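Local structure of manganese-dependent ADP-ribose/CDP-alcohol diphosphatase (Danio rerio, 2NXF) at residues A[231-234]-A[240-243]; A[149-154]-A[161-166]; A[172-177]-A[189-194]. The protein probably hydrolyses ADP-ribose and CDP-alcohols such as CDP-choline at their diphosphate linkage, using a dinuclear metal centre. One frame throughout, in Å; residues are numbered along the deposited sequence.

Contact 1: A[231-234]-A[240-243]; sequences VHPC and CLAW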
loop_
_atom_site.group_PDB
_atom_site.type_symbol
_atom_site.label_atom_id
_atom_site.label_comp_id
_atom_site.label_asym_id
_atom_site.label_seq_id
_atom_site.Cartn_x
_atom_site.Cartn_y
_atom_site.Cartn_z
ATOM N N VAL A 231 8.210 -5.142 1.064
ATOM C CA VAL A 231 8.907 -6.382 0.691
ATOM C C VAL A 231 10.376 -6.424 1.115
ATOM O O VAL A 231 10.994 -7.487 1.083
ATOM C CB VAL A 231 8.785 -6.698 -0.824
ATOM C CG1 VAL A 231 7.300 -6.892 -1.249
ATOM C CG2 VAL A 231 9.485 -5.592 -1.673
ATOM N N HIS A 232 10.949 -5.294 1.534
ATOM C CA HIS A 232 12.371 -5.320 1.930
ATOM C C HIS A 232 12.492 -5.312 3.455
ATOM O O HIS A 232 11.990 -4.403 4.106
ATOM C CB HIS A 232 13.144 -4.144 1.323
ATOM C CG HIS A 232 14.620 -4.386 1.256
ATOM N ND1 HIS A 232 15.368 -4.732 2.364
ATOM C CD2 HIS A 232 15.482 -4.350 0.213
ATOM C CE1 HIS A 232 16.630 -4.899 2.001
ATOM N NE2 HIS A 232 16.726 -4.674 0.701
ATOM N N PRO A 233 13.153 -6.340 4.030
ATOM C CA PRO A 233 13.302 -6.395 5.482
ATOM C C PRO A 233 13.946 -5.163 6.144
ATOM O O PRO A 233 13.745 -4.953 7.344
ATOM C CB PRO A 233 14.189 -7.639 5.702
ATOM C CG PRO A 233 13.967 -8.469 4.517
ATOM C CD PRO A 233 13.755 -7.519 3.372
ATOM N N CYS A 234 14.725 -4.377 5.387
ATOM C CA CYS A 234 15.331 -3.139 5.932
ATOM C C CYS A 234 14.330 -1.999 6.064
ATOM O O CYS A 234 14.605 -1.004 6.740
ATOM C CB CYS A 234 16.536 -2.647 5.107
ATOM S SG CYS A 234 16.320 -2.511 3.304
ATOM N N CYS A 240 5.350 -7.351 9.098
ATOM C CA CYS A 240 4.579 -6.621 8.092
ATOM C C CYS A 240 4.911 -6.987 6.649
ATOM O O CYS A 240 4.325 -6.431 5.720
ATOM C CB CYS A 240 4.779 -5.117 8.283
ATOM S SG CYS A 240 4.067 -4.555 9.817
ATOM N N LEU A 241 5.854 -7.898 6.440
ATOM C CA LEU A 241 6.316 -8.188 5.061
ATOM C C LEU A 241 5.346 -9.099 4.312
ATOM O O LEU A 241 4.707 -9.982 4.926
ATOM C CB LEU A 241 7.674 -8.912 5.108
ATOM C CG LEU A 241 8.837 -8.099 5.689
ATOM C CD1 LEU A 241 10.033 -8.997 6.004
ATOM C CD2 LEU A 241 9.206 -6.973 4.710
ATOM N N ALA A 242 5.284 -8.928 2.994
ATOM C CA ALA A 242 4.571 -9.886 2.126
ATOM C C ALA A 242 5.071 -11.305 2.314
ATOM O O ALA A 242 6.260 -11.547 2.551
ATOM C CB ALA A 242 4.704 -9.509 0.659
ATOM N N TRP A 243 4.155 -12.259 2.198
ATOM C CA TRP A 243 4.529 -13.668 2.336
ATOM C C TRP A 243 5.721 -14.091 1.466
ATOM O O TRP A 243 6.655 -14.750 1.949
ATOM C CB TRP A 243 3.341 -14.580 2.010
ATOM C CG TRP A 243 2.202 -14.533 2.997
ATOM C CD1 TRP A 243 2.181 -13.969 4.251
ATOM C CD2 TRP A 243 0.914 -15.122 2.802
ATOM N NE1 TRP A 243 0.942 -14.162 4.836
ATOM C CE2 TRP A 243 0.141 -14.848 3.953
ATOM C CE3 TRP A 243 0.332 -15.838 1.742
ATOM C CZ2 TRP A 243 -1.191 -15.303 4.100
ATOM C CZ3 TRP A 243 -0.991 -16.269 1.878
ATOM C CH2 TRP A 243 -1.734 -16.005 3.047
#

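Contact 2: A[149-154]-A[161-166]; sequences AYDLSV and SEKHTH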
loop_
_atom_site.group_PDB
_atom_site.type_symbol
_atom_site.label_atom_id
_atom_site.label_comp_id
_atom_site.label_asym_id
_atom_site.label_seq_id
_atom_site.Cartn_x
_atom_site.Cartn_y
_atom_site.Cartn_z
ATOM N N ALA A 149 -1.239 -6.995 -3.051
ATOM C CA ALA A 149 -0.477 -7.792 -2.094
ATOM C C ALA A 149 -1.333 -8.858 -1.382
ATOM O O ALA A 149 -0.790 -9.635 -0.577
ATOM C CB ALA A 149 0.189 -6.878 -1.051
ATOM N N TYR A 150 -2.636 -8.883 -1.676
ATOM C CA TYR A 150 -3.565 -9.912 -1.158
ATOM C C TYR A 150 -4.100 -10.833 -2.255
ATOM O O TYR A 150 -5.095 -11.524 -2.077
ATOM C CB TYR A 150 -4.697 -9.277 -0.321
ATOM C CG TYR A 150 -4.105 -8.629 0.904
ATOM C CD1 TYR A 150 -3.979 -9.340 2.107
ATOM C CD2 TYR A 150 -3.557 -7.333 0.833
ATOM C CE1 TYR A 150 -3.386 -8.763 3.221
ATOM C CE2 TYR A 150 -2.958 -6.750 1.939
ATOM C CZ TYR A 150 -2.858 -7.474 3.124
ATOM O OH TYR A 150 -2.271 -6.922 4.247
ATOM N N ASP A 151 -3.394 -10.837 -3.380
ATOM C CA ASP A 151 -3.657 -11.753 -4.485
ATOM C C ASP A 151 -3.634 -13.191 -3.937
ATOM O O ASP A 151 -4.581 -13.967 -4.123
ATOM C CB ASP A 151 -2.554 -11.488 -5.520
ATOM C CG ASP A 151 -2.613 -12.383 -6.727
ATOM O OD1 ASP A 151 -3.544 -13.199 -6.898
ATOM O OD2 ASP A 151 -1.661 -12.235 -7.526
ATOM N N LEU A 152 -2.548 -13.536 -3.252
ATOM C CA LEU A 152 -2.560 -14.741 -2.432
ATOM C C LEU A 152 -2.878 -14.299 -1.014
ATOM O O LEU A 152 -2.097 -13.585 -0.407
ATOM C CB LEU A 152 -1.199 -15.447 -2.494
ATOM C CG LEU A 152 -0.740 -15.901 -3.883
ATOM C CD1 LEU A 152 0.578 -16.639 -3.722
ATOM C CD2 LEU A 152 -1.779 -16.787 -4.563
ATOM N N SER A 153 -4.041 -14.686 -0.506
ATOM C CA SER A 153 -4.421 -14.373 0.870
ATOM C C SER A 153 -5.602 -15.237 1.244
ATOM O O SER A 153 -6.260 -15.822 0.372
ATOM C CB SER A 153 -4.812 -12.895 1.007
ATOM O OG SER A 153 -6.022 -12.597 0.304
ATOM N N VAL A 154 -5.860 -15.345 2.543
ATOM C CA VAL A 154 -7.091 -15.995 2.962
ATOM C C VAL A 154 -8.201 -14.968 3.195
ATOM O O VAL A 154 -9.376 -15.314 3.171
ATOM C CB VAL A 154 -6.899 -16.914 4.189
ATOM C CG1 VAL A 154 -6.015 -18.099 3.830
ATOM C CG2 VAL A 154 -6.327 -16.136 5.371
ATOM N N SER A 161 -12.153 -21.457 -3.356
ATOM C CA SER A 161 -11.483 -21.081 -4.609
ATOM C C SER A 161 -10.064 -21.635 -4.598
ATOM O O SER A 161 -9.462 -21.822 -3.534
ATOM C CB SER A 161 -11.464 -19.564 -4.839
ATOM O OG SER A 161 -10.602 -18.889 -3.934
ATOM N N GLU A 162 -9.544 -21.897 -5.791
ATOM C CA GLU A 162 -8.194 -22.411 -5.970
ATOM C C GLU A 162 -7.183 -21.521 -5.251
ATOM O O GLU A 162 -6.311 -22.002 -4.525
ATOM C CB GLU A 162 -7.890 -22.477 -7.467
ATOM C CG GLU A 162 -6.674 -23.281 -7.863
ATOM C CD GLU A 162 -6.638 -23.541 -9.373
ATOM O OE1 GLU A 162 -6.628 -22.563 -10.157
ATOM O OE2 GLU A 162 -6.630 -24.723 -9.771
ATOM N N LYS A 163 -7.313 -20.212 -5.434
ATOM C CA LYS A 163 -6.376 -19.289 -4.836
ATOM C C LYS A 163 -6.488 -19.217 -3.308
ATOM O O LYS A 163 -5.482 -19.154 -2.617
ATOM C CB LYS A 163 -6.476 -17.909 -5.493
ATOM C CG LYS A 163 -5.131 -17.292 -5.657
ATOM C CD LYS A 163 -5.124 -16.080 -6.608
ATOM C CE LYS A 163 -4.451 -16.410 -7.932
ATOM N NZ LYS A 163 -4.288 -15.181 -8.766
ATOM N N HIS A 164 -7.704 -19.275 -2.773
ATOM C CA HIS A 164 -7.858 -19.297 -1.309
ATOM C C HIS A 164 -7.230 -20.563 -0.718
ATOM O O HIS A 164 -6.543 -20.504 0.307
ATOM C CB HIS A 164 -9.330 -19.222 -0.908
ATOM C CG HIS A 164 -9.546 -19.175 0.571
ATOM N ND1 HIS A 164 -9.536 -20.306 1.359
ATOM C CD2 HIS A 164 -9.777 -18.133 1.408
ATOM C CE1 HIS A 164 -9.744 -19.962 2.618
ATOM N NE2 HIS A 164 -9.899 -18.654 2.675
ATOM N N THR A 165 -7.488 -21.698 -1.362
ATOM C CA THR A 165 -6.961 -22.989 -0.892
ATOM C C THR A 165 -5.426 -22.966 -0.934
ATOM O O THR A 165 -4.765 -23.355 0.031
ATOM C CB THR A 165 -7.517 -24.156 -1.733
ATOM O OG1 THR A 165 -8.950 -24.149 -1.663
ATOM C CG2 THR A 165 -7.020 -25.496 -1.202
ATOM N N HIS A 166 -4.868 -22.490 -2.045
ATOM C CA HIS A 166 -3.419 -22.353 -2.175
ATOM C C HIS A 166 -2.841 -21.491 -1.054
ATOM O O HIS A 166 -1.869 -21.867 -0.399
ATOM C CB HIS A 166 -3.069 -21.738 -3.532
ATOM C CG HIS A 166 -1.597 -21.643 -3.787
ATOM N ND1 HIS A 166 -0.754 -22.729 -3.685
ATOM C CD2 HIS A 166 -0.820 -20.595 -4.151
ATOM C CE1 HIS A 166 0.479 -22.354 -3.974
ATOM N NE2 HIS A 166 0.466 -21.066 -4.265
HETATM O O HOH W 1 -10.745 -17.831 5.086
#

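Contact 3: A[172-177]-A[189-194]; sequences TQHNHN and GLEQRF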
loop_
_atom_site.group_PDB
_atom_site.type_symbol
_atom_site.label_atom_id
_atom_site.label_comp_id
_atom_site.label_asym_id
_atom_site.label_seq_id
_atom_site.Cartn_x
_atom_site.Cartn_y
_atom_site.Cartn_z
ATOM N N THR A 172 -0.783 -21.916 6.522
ATOM C CA THR A 172 -0.812 -22.910 7.603
ATOM C C THR A 172 0.404 -23.847 7.586
ATOM O O THR A 172 0.699 -24.513 8.586
ATOM C CB THR A 172 -2.144 -23.691 7.660
ATOM O OG1 THR A 172 -2.348 -24.407 6.428
ATOM C CG2 THR A 172 -3.318 -22.727 7.927
ATOM N N GLN A 173 1.125 -23.893 6.466
ATOM C CA GLN A 173 2.422 -24.584 6.451
ATOM C C GLN A 173 3.441 -23.862 7.342
ATOM O O GLN A 173 4.315 -24.492 7.941
ATOM C CB GLN A 173 2.966 -24.723 5.024
ATOM C CG GLN A 173 4.215 -25.609 4.886
ATOM C CD GLN A 173 4.060 -26.989 5.511
ATOM O OE1 GLN A 173 2.986 -27.607 5.456
ATOM N NE2 GLN A 173 5.143 -27.491 6.109
ATOM N N HIS A 174 3.309 -22.541 7.436
ATOM C CA HIS A 174 4.235 -21.734 8.215
ATOM C C HIS A 174 3.708 -21.362 9.595
ATOM O O HIS A 174 4.496 -21.102 10.518
ATOM C CB HIS A 174 4.576 -20.462 7.440
ATOM C CG HIS A 174 5.405 -20.706 6.215
ATOM N ND1 HIS A 174 6.781 -20.787 6.254
ATOM C CD2 HIS A 174 5.052 -20.896 4.921
ATOM C CE1 HIS A 174 7.241 -21.017 5.036
ATOM N NE2 HIS A 174 6.213 -21.082 4.207
ATOM N N ASN A 175 2.384 -21.343 9.739
ATOM C CA ASN A 175 1.743 -20.898 10.970
ATOM C C ASN A 175 0.733 -21.918 11.475
ATOM O O ASN A 175 -0.303 -22.145 10.855
ATOM C CB ASN A 175 1.075 -19.532 10.740
ATOM C CG ASN A 175 0.588 -18.880 12.029
ATOM O OD1 ASN A 175 0.470 -19.536 13.074
ATOM N ND2 ASN A 175 0.291 -17.587 11.952
ATOM N N HIS A 176 1.038 -22.513 12.620
ATOM C CA HIS A 176 0.229 -23.595 13.165
ATOM C C HIS A 176 -0.826 -23.101 14.179
ATOM O O HIS A 176 -1.562 -23.907 14.782
ATOM C CB HIS A 176 1.163 -24.651 13.755
ATOM C CG HIS A 176 2.018 -25.347 12.730
ATOM N ND1 HIS A 176 2.717 -26.503 13.008
ATOM C CD2 HIS A 176 2.265 -25.067 11.424
ATOM C CE1 HIS A 176 3.370 -26.892 11.926
ATOM N NE2 HIS A 176 3.111 -26.040 10.951
ATOM N N ASN A 177 -0.899 -21.780 14.351
ATOM C CA ASN A 177 -1.884 -21.164 15.235
ATOM C C ASN A 177 -3.260 -21.145 14.550
ATOM O O ASN A 177 -3.796 -20.074 14.258
ATOM C CB ASN A 177 -1.473 -19.725 15.589
ATOM C CG ASN A 177 -0.197 -19.643 16.427
ATOM O OD1 ASN A 177 0.705 -18.840 16.131
ATOM N ND2 ASN A 177 -0.135 -20.427 17.492
ATOM N N GLY A 189 12.581 -12.915 13.848
ATOM C CA GLY A 189 12.950 -13.296 12.489
ATOM C C GLY A 189 11.858 -13.113 11.447
ATOM O O GLY A 189 10.733 -12.697 11.761
ATOM N N LEU A 190 12.186 -13.446 10.202
ATOM C CA LEU A 190 11.292 -13.165 9.069
ATOM C C LEU A 190 10.042 -14.047 8.989
ATOM O O LEU A 190 9.085 -13.689 8.294
ATOM C CB LEU A 190 12.056 -13.202 7.731
ATOM C CG LEU A 190 13.294 -12.309 7.565
ATOM C CD1 LEU A 190 13.925 -12.531 6.199
ATOM C CD2 LEU A 190 12.962 -10.830 7.748
ATOM N N GLU A 191 10.039 -15.184 9.691
ATOM C CA GLU A 191 8.862 -16.081 9.663
ATOM C C GLU A 191 7.642 -15.473 10.346
ATOM O O GLU A 191 6.530 -15.979 10.188
ATOM C CB GLU A 191 9.165 -17.451 10.299
ATOM C CG GLU A 191 10.025 -18.383 9.444
ATOM C CD GLU A 191 9.286 -18.973 8.248
ATOM O OE1 GLU A 191 8.254 -19.658 8.434
ATOM O OE2 GLU A 191 9.758 -18.771 7.112
ATOM N N GLN A 192 7.849 -14.388 11.104
ATOM C CA GLN A 192 6.733 -13.628 11.684
ATOM C C GLN A 192 5.701 -13.188 10.644
ATOM O O GLN A 192 4.524 -13.004 10.973
ATOM C CB GLN A 192 7.247 -12.373 12.382
ATOM C CG GLN A 192 8.105 -12.616 13.603
ATOM C CD GLN A 192 8.516 -11.298 14.233
ATOM O OE1 GLN A 192 7.699 -10.634 14.875
ATOM N NE2 GLN A 192 9.770 -10.897 14.029
ATOM N N ARG A 193 6.142 -13.023 9.399
ATOM C CA ARG A 193 5.284 -12.487 8.332
ATOM C C ARG A 193 4.128 -13.406 7.951
ATOM O O ARG A 193 3.182 -12.971 7.291
ATOM C CB ARG A 193 6.109 -12.150 7.083
ATOM C CG ARG A 193 6.586 -13.362 6.284
ATOM C CD ARG A 193 7.572 -12.908 5.192
ATOM N NE ARG A 193 7.970 -13.988 4.293
ATOM C CZ ARG A 193 8.920 -14.890 4.545
ATOM N NH1 ARG A 193 9.580 -14.899 5.713
ATOM N NH2 ARG A 193 9.219 -15.816 3.631
ATOM N N PHE A 194 4.213 -14.685 8.340
ATOM C CA PHE A 194 3.180 -15.649 7.963
ATOM C C PHE A 194 1.996 -15.591 8.916
ATOM O O PHE A 194 1.805 -16.466 9.780
ATOM C CB PHE A 194 3.769 -17.064 7.841
ATOM C CG PHE A 194 4.647 -17.221 6.621
ATOM C CD1 PHE A 194 4.079 -17.258 5.343
ATOM C CD2 PHE A 194 6.029 -17.293 6.744
ATOM C CE1 PHE A 194 4.883 -17.382 4.210
ATOM C CE2 PHE A 194 6.842 -17.423 5.617
ATOM C CZ PHE A 194 6.267 -17.473 4.352
HETATM O O HOH W 2 7.170 -20.619 10.476
#

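Contact 1: A[231-234]-A[240-243]
Leu241 reaches across to the backbone of Val231, His232 and Pro233 with one methyl, its CD2 lying 3.8 Å from Val231 C and the same distance from His232 O. The second methyl goes to the proline ring, where Leu241 CD1 meets Pro233 CG at 4.2 Å. The leucine fork is thus divided between peptide groups and a saturated ring. Its CG stands anti to the carbonyl carbon of Leu241 (chi1 -65°), which carries both methyls over to the 231-234 segment. Beside this fork, Val231 CG1 touches Ala242 CB at 4.2 Å, methyl to methyl. No hydrogen bond joins the two segments here, and the contact is pure van der Waals packing.

Polar bonds form the next shell. Cys234 N donates to His232 ND1 at 3.1 Å, close to the imidazole plane, and His232 NE2 is bonded to Asp274, so both ring nitrogens are engaged. Cys234 is joined to Cys272 by a disulfide.

This is plain packing within the loop between strand 222-227 and helix 245-253, near the dinuclear centre: the Leu241 side chain is about 8 Å from that of His265, a ligand of the second zinc. Val231 packs on Val248 and Leu249 of that helix, and Val231 O accepts from His245 ND1, while Trp243 extends to Ser167 and Leu171 of helix 162-174.

Contact 2: A[149-154]-A[161-166]
Asp151 meets Lys163 in a salt bridge, Lys163 NZ lying 2.8 Å from Asp151 OD1 on the syn lone pair, the side of the other oxygen. The carboxylate swings out with CG anti to the backbone N (chi1 178°). Lys163 CD lies 3.3 Å from Asp151 O, and the bend about the next bond (chi3 -108°) turns CE and the ammonium group in to the carboxylate. Leu152 follows and crosses that chain at about a right angle, its CD2 3.6 Å from Lys163 CG. The same methyl meets the edge of the His166 ring in its plane, 3.9 Å from CD2 of that histidine. Ser153 turns its side chain back to its own loop: Ser153 OG donates to Tyr150 O at 2.8 Å and accepts from Gly156 N. Val154 finishes the segment with CG1 over one face of the His164 imidazole, toward the rim. A water in the plane of that ring lies 2.7 Å from His164 NE2 and makes a weak bond to Val154 O. Ser161 is the N-cap just before the helix, its OG accepting from His164 N at 3.1 Å.

The buried carboxylate of Asp151 has further partners in Arg157 on OD1 and in Ser202 and Gln205 on OD2, a setting likely to keep it ionised and its rotation fixed. His166 lies exposed with its side chain about 2 Å from a bound zinc ion, consistent with coordination at the surface, apart from the annotated dinuclear site. The contact thus pairs a buried carboxylate with a helix lysine, flanked by Leu152 against the exposed His166 and Val154 against the buried His164.

Contact 3: A[172-177]-A[189-194]
The His174 and Phe194 rings stack face to face, their centroids 3.6 Å apart and their planes only 5° from parallel. His174 CG sits over the centre of the phenyl ring, and His174 CB makes a CH-pi contact on the same face, 3.8 Å from the Phe194 ring centroid. The opposite phenyl face carries Arg193 CG toward its rim, while Phe194 CE2 lies over the centre of the Arg193 guanidinium. That guanidinium is steadied in turn by Arg193 NH1 donating to Leu190 O at 2.9 Å from above the carbonyl plane, on the face opposite to Arg193 N.

At the edge of the imidazole, His174 ND1 donates to Glu191 OE1 at 2.9 Å, the acceptor tilted 17° from the ring plane and using its syn lone pair. A bend at chi2 (-73°) brings the glutamate back to this edge. A water ties the same oxygen to His174 O, so Glu191 OE1 is gripped from two sources. Next along the chain, Asn175 ND2 donates to Phe194 O at 2.9 Å, in the carbonyl plane, and also to Leu183 O. Asn175 OD1 accepts from Asn177 N at 2.9 Å, closing an Asx turn just after the helix.

The His174 side chain lies about 2 Å from a bound zinc ion, and with ND1 given to Glu191 the geometry is consistent with NE2 as the ligand. Replacing His174 by an alanine would probably leave Glu191 OE1 without its ring donor, uncover one face of Phe194 and deprive that zinc of a neighbour.

If His174 does bind the zinc, its bond to Glu191 matches the His-carboxylate second shell common at zinc sites; here it sits where the end of helix 162-174 meets the 3-10 turn 190-193.

Overall arrangement
Contact 1 is buried and has no hydrogen bond between its segments, methyls packing on a methyl, a proline ring and backbone, whereas contacts 2 and 3 are partly buried and rely on charged, aromatic and polar groups. Contacts 2 and 3 share helix 162-174: contact 2 takes its N-terminal turn and contact 3 its C-terminal end, and each brings a histidine to a bound zinc ion. They do not touch, their nearest atoms being about 7 Å apart. Trp243 of contact 1 spans the gap, packing on Leu152 and Ser153 of contact 2 and on Phe194 of contact 3, while its backbone O probably accepts from Arg193 NE. Contact 1 also lies nearest the chain's centre, about 12 Å away between centres.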